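Peptidoglycan synthase activator LpoP (Pseudomonas aeruginosa, PDB 6W5Q) probably activates a peptidoglycan synthase in cell-wall assembly and is represented here by its globular C-terminal domain of tetratricopeptide-type helices. Local coordinates at residues R47-L52 / S77-R82; V71-L76 / G88-I93. One frame throughout, in Å; residues are numbered along the deposited sequence.

How the contacts relate
The modelled chain is a run of six helices, with helices 13-28 and 31-44 coming first. Contact 1 starts where helix 49-61 begins, at 47-52. The chain then turns into helix 65-78, which carries 71-76, the first segment of contact 2. Segment 77-82 follows directly and closes the loop of contact 1. Helix 83-99 brings 88-93 back to 71-76 and closes the shorter loop of contact 2. The two loops therefore cross, and helix 65-78 serves both. Their centres lie about 9 Å apart, and they touch where Leu52 and Pro49 meet Gly75. Together they tie helices 49-61, 65-78 and 83-99 into one tetratricopeptide-type stack.

Contact 1: R47-L52 / S77-R82; sequences REPQVL and SYANGR
Tyr78 meets Arg47, Pro49 and Leu52 where two helices of the tetratricopeptide-repeat region come together. The N-terminal end of helix 49-61 packs here on the last turn of helix 65-78 and the type II turn from Ala79 to Arg82. The tight part centres on Tyr78. Arg47 CG sits over one face of the Tyr78 ring, a CH-pi contact 4.0 Å from its centroid. Leu52 CD1 approaches the same ring obliquely, 3.4 Å from Tyr78 CE2. Pro49 is buried, with its CD 3.9 Å from Tyr78 CB and its CB 4.1 Å from Ala79 CB. Beyond this contact, the Tyr78 hydroxyl is hydrogen-bonded to Arg74. The solvent side is looser and polar. The bend in the Arg47 chain (chi2 -120°) carries its guanidinium back past Tyr78 CB, which lies over one face of the group. Arg47 NH2 makes a weak, bent hydrogen bond to Tyr78 O (3.0 Å). Arg82 reaches across Pro49 to Glu48 in a long salt bridge, with the guanidinium and carboxylate planes 76° apart. Glu48 also N-caps helix 49-61. Glu48 OE1 has two partners: Arg82 NH1 at 3.6 Å, and Gln50 N at 2.9 Å in the capping bond, which uses the anti lone pair.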
ATOM      1  N   ARG A  47      -1.766   6.012  11.247  1.00 42.64           N
ATOM      2  CA  ARG A  47      -1.776   4.598  11.613  1.00 50.53           C
ATOM      3  C   ARG A  47      -2.832   3.829  10.822  1.00 49.85           C
ATOM      4  O   ARG A  47      -3.187   2.706  11.191  1.00 49.46           O
ATOM      5  CB  ARG A  47      -2.003   4.462  13.130  1.00 58.46           C
ATOM      6  CG  ARG A  47      -1.801   3.074  13.757  1.00 66.07           C
ATOM      7  CD  ARG A  47      -3.088   2.565  14.438  1.00 71.77           C
ATOM      8  NE  ARG A  47      -2.959   1.207  14.981  1.00 76.40           N
ATOM      9  CZ  ARG A  47      -3.546   0.121  14.475  1.00 73.20           C
ATOM     10  NH1 ARG A  47      -3.365  -1.066  15.045  1.00 66.00           N
ATOM     11  NH2 ARG A  47      -4.324   0.220  13.404  1.00 72.69           N
ATOM     12  N   GLU A  48      -3.357   4.417   9.740  1.00 49.03           N
ATOM     13  CA  GLU A  48      -4.411   3.780   8.962  1.00 42.82           C
ATOM     14  C   GLU A  48      -3.786   2.833   7.936  1.00 43.49           C
ATOM     15  O   GLU A  48      -3.155   3.310   6.980  1.00 35.65           O
ATOM     16  CB  GLU A  48      -5.289   4.825   8.281  1.00 41.75           C
ATOM     17  CG  GLU A  48      -6.366   4.278   7.327  1.00 49.41           C
ATOM     18  CD  GLU A  48      -7.253   3.188   7.928  1.00 61.62           C
ATOM     19  OE1 GLU A  48      -7.028   1.990   7.624  1.00 61.78           O
ATOM     20  OE2 GLU A  48      -8.186   3.526   8.689  1.00 69.09           O
ATOM     21  N   PRO A  49      -3.927   1.520   8.089  1.00 42.57           N
ATOM     22  CA  PRO A  49      -3.327   0.610   7.095  1.00 36.29           C
ATOM     23  C   PRO A  49      -3.909   0.782   5.701  1.00 34.31           C
ATOM     24  O   PRO A  49      -3.197   0.559   4.711  1.00 29.43           O
ATOM     25  CB  PRO A  49      -3.608  -0.781   7.667  1.00 37.99           C
ATOM     26  CG  PRO A  49      -4.647  -0.581   8.747  1.00 45.49           C
ATOM     27  CD  PRO A  49      -4.520   0.821   9.235  1.00 39.24           C
ATOM     28  N   GLN A  50      -5.172   1.190   5.583  1.00 33.97           N
ATOM     29  CA  GLN A  50      -5.736   1.381   4.253  1.00 41.20           C
ATOM     30  C   GLN A  50      -5.062   2.539   3.527  1.00 37.13           C
ATOM     31  O   GLN A  50      -4.884   2.488   2.303  1.00 35.34           O
ATOM     32  CB  GLN A  50      -7.251   1.585   4.343  1.00 45.99           C
ATOM     33  CG  GLN A  50      -8.035   0.272   4.514  1.00 56.65           C
ATOM     34  CD  GLN A  50      -8.734  -0.168   3.238  1.00 64.10           C
ATOM     35  OE1 GLN A  50      -8.217   0.043   2.138  1.00 64.44           O
ATOM     36  NE2 GLN A  50      -9.917  -0.779   3.375  1.00 66.91           N
ATOM     37  N   VAL A  51      -4.640   3.566   4.256  1.00 32.47           N
ATOM     38  CA  VAL A  51      -3.860   4.624   3.629  1.00 33.67           C
ATOM     39  C   VAL A  51      -2.539   4.065   3.130  1.00 29.89           C
ATOM     40  O   VAL A  51      -2.130   4.313   1.987  1.00 27.93           O
ATOM     41  CB  VAL A  51      -3.641   5.789   4.607  1.00 34.58           C
ATOM     42  CG1 VAL A  51      -2.664   6.795   4.007  1.00 34.54           C
ATOM     43  CG2 VAL A  51      -4.946   6.459   4.912  1.00 31.30           C
ATOM     44  N   LEU A  52      -1.858   3.293   3.982  1.00 32.61           N
ATOM     45  CA  LEU A  52      -0.560   2.721   3.621  1.00 33.78           C
ATOM     46  C   LEU A  52      -0.688   1.753   2.452  1.00 32.50           C
ATOM     47  O   LEU A  52       0.173   1.717   1.561  1.00 25.82           O
ATOM     48  CB  LEU A  52       0.052   2.036   4.851  1.00 27.56           C
ATOM     49  CG  LEU A  52       0.338   3.093   5.927  1.00 33.94           C
ATOM     50  CD1 LEU A  52       0.792   2.518   7.228  1.00 35.00           C
ATOM     51  CD2 LEU A  52       1.361   4.099   5.430  1.00 33.92           C
ATOM     52  N   SER A  77       1.754  -4.042   9.959  1.00 36.34           N
ATOM     53  CA  SER A  77       1.814  -4.003  11.416  1.00 35.11           C
ATOM     54  C   SER A  77       0.601  -3.309  12.045  1.00 41.11           C
ATOM     55  O   SER A  77       0.344  -3.495  13.240  1.00 48.98           O
ATOM     56  CB  SER A  77       3.109  -3.324  11.864  1.00 37.96           C
ATOM     57  OG  SER A  77       3.264  -2.053  11.272  1.00 38.60           O
ATOM     58  N   TYR A  78      -0.146  -2.511  11.283  1.00 37.75           N
ATOM     59  CA  TYR A  78      -1.342  -1.847  11.786  1.00 42.29           C
ATOM     60  C   TYR A  78      -2.610  -2.575  11.368  1.00 44.40           C
ATOM     61  O   TYR A  78      -3.709  -2.165  11.747  1.00 49.45           O
ATOM     62  CB  TYR A  78      -1.421  -0.395  11.284  1.00 37.58           C
ATOM     63  CG  TYR A  78      -0.170   0.459  11.411  1.00 39.41           C
ATOM     64  CD1 TYR A  78       0.772   0.232  12.404  1.00 44.12           C
ATOM     65  CD2 TYR A  78       0.045   1.520  10.541  1.00 41.02           C
ATOM     66  CE1 TYR A  78       1.907   1.032  12.510  1.00 39.67           C
ATOM     67  CE2 TYR A  78       1.161   2.322  10.637  1.00 38.40           C
ATOM     68  CZ  TYR A  78       2.094   2.072  11.621  1.00 41.66           C
ATOM     69  OH  TYR A  78       3.209   2.873  11.709  1.00 39.22           O
ATOM     70  N   ALA A  79      -2.478  -3.620  10.572  1.00 44.91           N
ATOM     71  CA  ALA A  79      -3.594  -4.318   9.963  1.00 47.96           C
ATOM     72  C   ALA A  79      -4.065  -5.500  10.793  1.00 51.02           C
ATOM     73  O   ALA A  79      -4.822  -6.325  10.282  1.00 53.47           O
ATOM     74  CB  ALA A  79      -3.200  -4.790   8.557  1.00 38.75           C
ATOM     75  N   ASN A  80      -3.641  -5.595  12.054  1.00 56.28           N
ATOM     76  CA  ASN A  80      -3.938  -6.771  12.864  1.00 59.84           C
ATOM     77  C   ASN A  80      -5.439  -6.974  13.013  1.00 59.46           C
ATOM     78  O   ASN A  80      -6.184  -6.032  13.294  1.00 62.01           O
ATOM     79  CB  ASN A  80      -3.284  -6.647  14.235  1.00 69.64           C
ATOM     80  CG  ASN A  80      -1.972  -7.399  14.312  1.00 80.22           C
ATOM     81  OD1 ASN A  80      -1.361  -7.715  13.284  1.00 75.18           O
ATOM     82  ND2 ASN A  80      -1.531  -7.704  15.534  1.00 87.71           N
ATOM     83  N   GLY A  81      -5.877  -8.213  12.808  1.00 60.67           N
ATOM     84  CA  GLY A  81      -7.295  -8.523  12.831  1.00 61.06           C
ATOM     85  C   GLY A  81      -8.057  -7.909  11.677  1.00 59.75           C
ATOM     86  O   GLY A  81      -9.210  -7.492  11.848  1.00 61.70           O
ATOM     87  N   ARG A  82      -7.429  -7.817  10.505  1.00 58.76           N
ATOM     88  CA  ARG A  82      -8.067  -7.302   9.293  1.00 50.90           C
ATOM     89  C   ARG A  82      -7.609  -8.168   8.127  1.00 50.71           C
ATOM     90  O   ARG A  82      -6.794  -7.748   7.298  1.00 50.12           O
ATOM     91  CB  ARG A  82      -7.729  -5.823   9.083  1.00 52.51           C
ATOM     92  CG  ARG A  82      -8.051  -4.953  10.304  1.00 52.24           C
ATOM     93  CD  ARG A  82      -7.884  -3.472  10.049  1.00 51.24           C
ATOM     94  NE  ARG A  82      -8.943  -2.921   9.203  1.00 58.89           N
ATOM     95  CZ  ARG A  82      -9.123  -1.620   8.975  1.00 59.06           C
ATOM     96  NH1 ARG A  82      -8.318  -0.718   9.536  1.00 49.02           N
ATOM     97  NH2 ARG A  82     -10.111  -1.220   8.186  1.00 63.96           N
TER

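Contact 2: V71-L76 / G88-I93; sequences VARRGL and GLWELI
Helices 65-78 and 83-99 run nearly antiparallel here, as neighbouring helices do in a tetratricopeptide-repeat stack. The axes of the short segments 71-76 and 88-93 approach to 9.1 Å at an angle of 158°. Ala72 and Leu89 are closest in register, with their CA atoms 5.7 Å apart. No hydrogen bond joins the segments, and the contact is mainly apolar. Ala72 and Gly75 present little or no side chain to helix 83-99. Ala72 CB meets Ile93 CG1 at 3.7 Å. The two methyls of Leu89 lie against backbone, CD1 by Gly75 and Leu76 and CD2 by Ala72 O. Ile93 CD1 touches both Arg73 CG and Leu76 CD2. Ile93 CG2 lies over one face of the Arg73 guanidinium, whose NH1 is salt-bridged to Glu69. Arg73 NH2 stands at the edge of the Trp90 ring, with the two planes 80° apart. Helix 103-114 packs on the indole, and a sulfate ion, probably from the crystallisation liquor, lies about 3 Å from the Trp90 side chain. Leu76 CG is roughly anti to the backbone N (chi1 -154°), turning CD2 toward Trp90. Leu76 CD2 makes a CH-pi contact over the six-membered Trp90 ring, 3.5 Å from its centroid.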
ATOM      1  N   VAL A  71       6.531   0.510   3.005  1.00 29.27           N
ATOM      2  CA  VAL A  71       5.233   1.090   3.345  1.00 29.58           C
ATOM      3  C   VAL A  71       4.215  -0.010   3.584  1.00 26.97           C
ATOM      4  O   VAL A  71       3.478   0.012   4.578  1.00 31.39           O
ATOM      5  CB  VAL A  71       4.760   2.046   2.239  1.00 31.30           C
ATOM      6  CG1 VAL A  71       3.352   2.579   2.560  1.00 29.85           C
ATOM      7  CG2 VAL A  71       5.773   3.158   2.052  1.00 29.88           C
ATOM      8  N   ALA A  72       4.163  -0.992   2.680  1.00 29.40           N
ATOM      9  CA  ALA A  72       3.215  -2.092   2.844  1.00 30.88           C
ATOM     10  C   ALA A  72       3.525  -2.910   4.095  1.00 30.52           C
ATOM     11  O   ALA A  72       2.608  -3.371   4.795  1.00 26.06           O
ATOM     12  CB  ALA A  72       3.226  -2.986   1.604  1.00 27.26           C
ATOM     13  N   ARG A  73       4.817  -3.104   4.389  1.00 29.53           N
ATOM     14  CA  ARG A  73       5.192  -3.849   5.586  1.00 29.01           C
ATOM     15  C   ARG A  73       4.830  -3.072   6.833  1.00 31.28           C
ATOM     16  O   ARG A  73       4.503  -3.661   7.868  1.00 29.43           O
ATOM     17  CB  ARG A  73       6.686  -4.182   5.567  1.00 30.18           C
ATOM     18  CG  ARG A  73       7.028  -5.405   4.744  1.00 36.02           C
ATOM     19  CD  ARG A  73       8.155  -6.211   5.401  1.00 45.06           C
ATOM     20  NE  ARG A  73       8.143  -7.638   5.040  1.00 46.47           N
ATOM     21  CZ  ARG A  73       8.804  -8.132   4.001  1.00 43.59           C
ATOM     22  NH1 ARG A  73       9.513  -7.319   3.239  1.00 46.55           N
ATOM     23  NH2 ARG A  73       8.757  -9.420   3.715  1.00 44.23           N
ATOM     24  N   ARG A  74       4.857  -1.746   6.743  1.00 33.36           N
ATOM     25  CA  ARG A  74       4.398  -0.939   7.862  1.00 30.80           C
ATOM     26  C   ARG A  74       2.878  -1.024   8.000  1.00 27.66           C
ATOM     27  O   ARG A  74       2.361  -1.240   9.098  1.00 28.74           O
ATOM     28  CB  ARG A  74       4.876   0.513   7.700  1.00 29.93           C
ATOM     29  CG  ARG A  74       4.676   1.344   8.954  1.00 31.04           C
ATOM     30  CD  ARG A  74       5.616   2.537   9.018  1.00 32.17           C
ATOM     31  NE  ARG A  74       5.360   3.506   7.963  1.00 29.67           N
ATOM     32  CZ  ARG A  74       4.473   4.492   8.058  1.00 36.12           C
ATOM     33  NH1 ARG A  74       3.733   4.638   9.160  1.00 34.95           N
ATOM     34  NH2 ARG A  74       4.317   5.328   7.044  1.00 31.56           N
ATOM     35  N   GLY A  75       2.141  -0.854   6.901  1.00 25.77           N
ATOM     36  CA  GLY A  75       0.691  -1.018   6.967  1.00 29.43           C
ATOM     37  C   GLY A  75       0.285  -2.328   7.613  1.00 31.91           C
ATOM     38  O   GLY A  75      -0.630  -2.372   8.443  1.00 32.37           O
ATOM     39  N   LEU A  76       1.001  -3.401   7.278  1.00 29.78           N
ATOM     40  CA  LEU A  76       0.727  -4.720   7.840  1.00 34.36           C
ATOM     41  C   LEU A  76       0.764  -4.708   9.365  1.00 36.92           C
ATOM     42  O   LEU A  76      -0.116  -5.273  10.016  1.00 34.13           O
ATOM     43  CB  LEU A  76       1.746  -5.710   7.282  1.00 32.25           C
ATOM     44  CG  LEU A  76       1.477  -7.194   7.157  1.00 41.11           C
ATOM     45  CD1 LEU A  76       0.102  -7.482   6.601  1.00 42.06           C
ATOM     46  CD2 LEU A  76       2.538  -7.733   6.238  1.00 45.11           C
ATOM     47  N   GLY A  88      -4.200  -8.469   1.102  1.00 32.07           N
ATOM     48  CA  GLY A  88      -3.848  -7.475   0.099  1.00 32.75           C
ATOM     49  C   GLY A  88      -2.430  -6.960   0.259  1.00 30.90           C
ATOM     50  O   GLY A  88      -1.671  -6.879  -0.712  1.00 32.34           O
ATOM     51  N   LEU A  89      -2.050  -6.604   1.487  1.00 28.77           N
ATOM     52  CA  LEU A  89      -0.712  -6.055   1.723  1.00 29.99           C
ATOM     53  C   LEU A  89       0.375  -7.089   1.401  1.00 31.61           C
ATOM     54  O   LEU A  89       1.390  -6.762   0.768  1.00 28.03           O
ATOM     55  CB  LEU A  89      -0.609  -5.541   3.173  1.00 25.07           C
ATOM     56  CG  LEU A  89      -1.352  -4.215   3.489  1.00 34.61           C
ATOM     57  CD1 LEU A  89      -1.714  -4.084   4.957  1.00 27.92           C
ATOM     58  CD2 LEU A  89      -0.562  -2.951   3.051  1.00 24.31           C
ATOM     59  N   TRP A  90       0.164  -8.356   1.782  1.00 31.36           N
ATOM     60  CA  TRP A  90       1.166  -9.366   1.453  1.00 29.69           C
ATOM     61  C   TRP A  90       1.331  -9.523  -0.058  1.00 28.34           C
ATOM     62  O   TRP A  90       2.459  -9.642  -0.552  1.00 29.95           O
ATOM     63  CB  TRP A  90       0.817 -10.705   2.097  1.00 31.15           C
ATOM     64  CG  TRP A  90       1.258 -10.818   3.522  1.00 30.15           C
ATOM     65  CD1 TRP A  90       0.462 -11.057   4.607  1.00 34.41           C
ATOM     66  CD2 TRP A  90       2.605 -10.714   4.029  1.00 30.12           C
ATOM     67  NE1 TRP A  90       1.227 -11.106   5.752  1.00 36.91           N
ATOM     68  CE2 TRP A  90       2.542 -10.904   5.426  1.00 27.83           C
ATOM     69  CE3 TRP A  90       3.854 -10.485   3.435  1.00 28.21           C
ATOM     70  CZ2 TRP A  90       3.674 -10.861   6.240  1.00 30.86           C
ATOM     71  CZ3 TRP A  90       4.983 -10.439   4.253  1.00 34.10           C
ATOM     72  CH2 TRP A  90       4.881 -10.622   5.639  1.00 29.97           C
ATOM     73  N   GLU A  91       0.220  -9.517  -0.809  1.00 30.28           N
ATOM     74  CA  GLU A  91       0.320  -9.578  -2.267  1.00 35.33           C
ATOM     75  C   GLU A  91       1.124  -8.402  -2.813  1.00 34.12           C
ATOM     76  O   GLU A  91       1.957  -8.574  -3.705  1.00 33.68           O
ATOM     77  CB  GLU A  91      -1.071  -9.615  -2.908  1.00 30.14           C
ATOM     78  CG  GLU A  91      -1.020  -9.505  -4.430  1.00 33.14           C
ATOM     79  CD  GLU A  91      -0.197 -10.635  -5.088  1.00 39.45           C
ATOM     80  OE1 GLU A  91      -0.105 -11.744  -4.506  1.00 37.69           O
ATOM     81  OE2 GLU A  91       0.364 -10.417  -6.196  1.00 41.23           O
ATOM     82  N   LEU A  92       0.899  -7.201  -2.272  1.00 33.33           N
ATOM     83  CA  LEU A  92       1.731  -6.058  -2.633  1.00 32.75           C
ATOM     84  C   LEU A  92       3.196  -6.311  -2.310  1.00 31.30           C
ATOM     85  O   LEU A  92       4.087  -5.936  -3.078  1.00 29.57           O
ATOM     86  CB  LEU A  92       1.251  -4.805  -1.896  1.00 33.57           C
ATOM     87  CG  LEU A  92       0.311  -3.854  -2.632  1.00 41.90           C
ATOM     88  CD1 LEU A  92      -0.926  -4.590  -3.154  1.00 44.09           C
ATOM     89  CD2 LEU A  92      -0.069  -2.665  -1.719  1.00 37.95           C
ATOM     90  N   ILE A  93       3.471  -6.917  -1.158  1.00 28.44           N
ATOM     91  CA  ILE A  93       4.858  -7.181  -0.781  1.00 31.61           C
ATOM     92  C   ILE A  93       5.487  -8.197  -1.733  1.00 27.57           C
ATOM     93  O   ILE A  93       6.643  -8.049  -2.144  1.00 29.08           O
ATOM     94  CB  ILE A  93       4.916  -7.646   0.688  1.00 29.78           C
ATOM     95  CG1 ILE A  93       4.517  -6.495   1.612  1.00 26.79           C
ATOM     96  CG2 ILE A  93       6.294  -8.223   1.035  1.00 33.09           C
ATOM     97  CD1 ILE A  93       4.282  -6.902   3.037  1.00 30.56           C
TER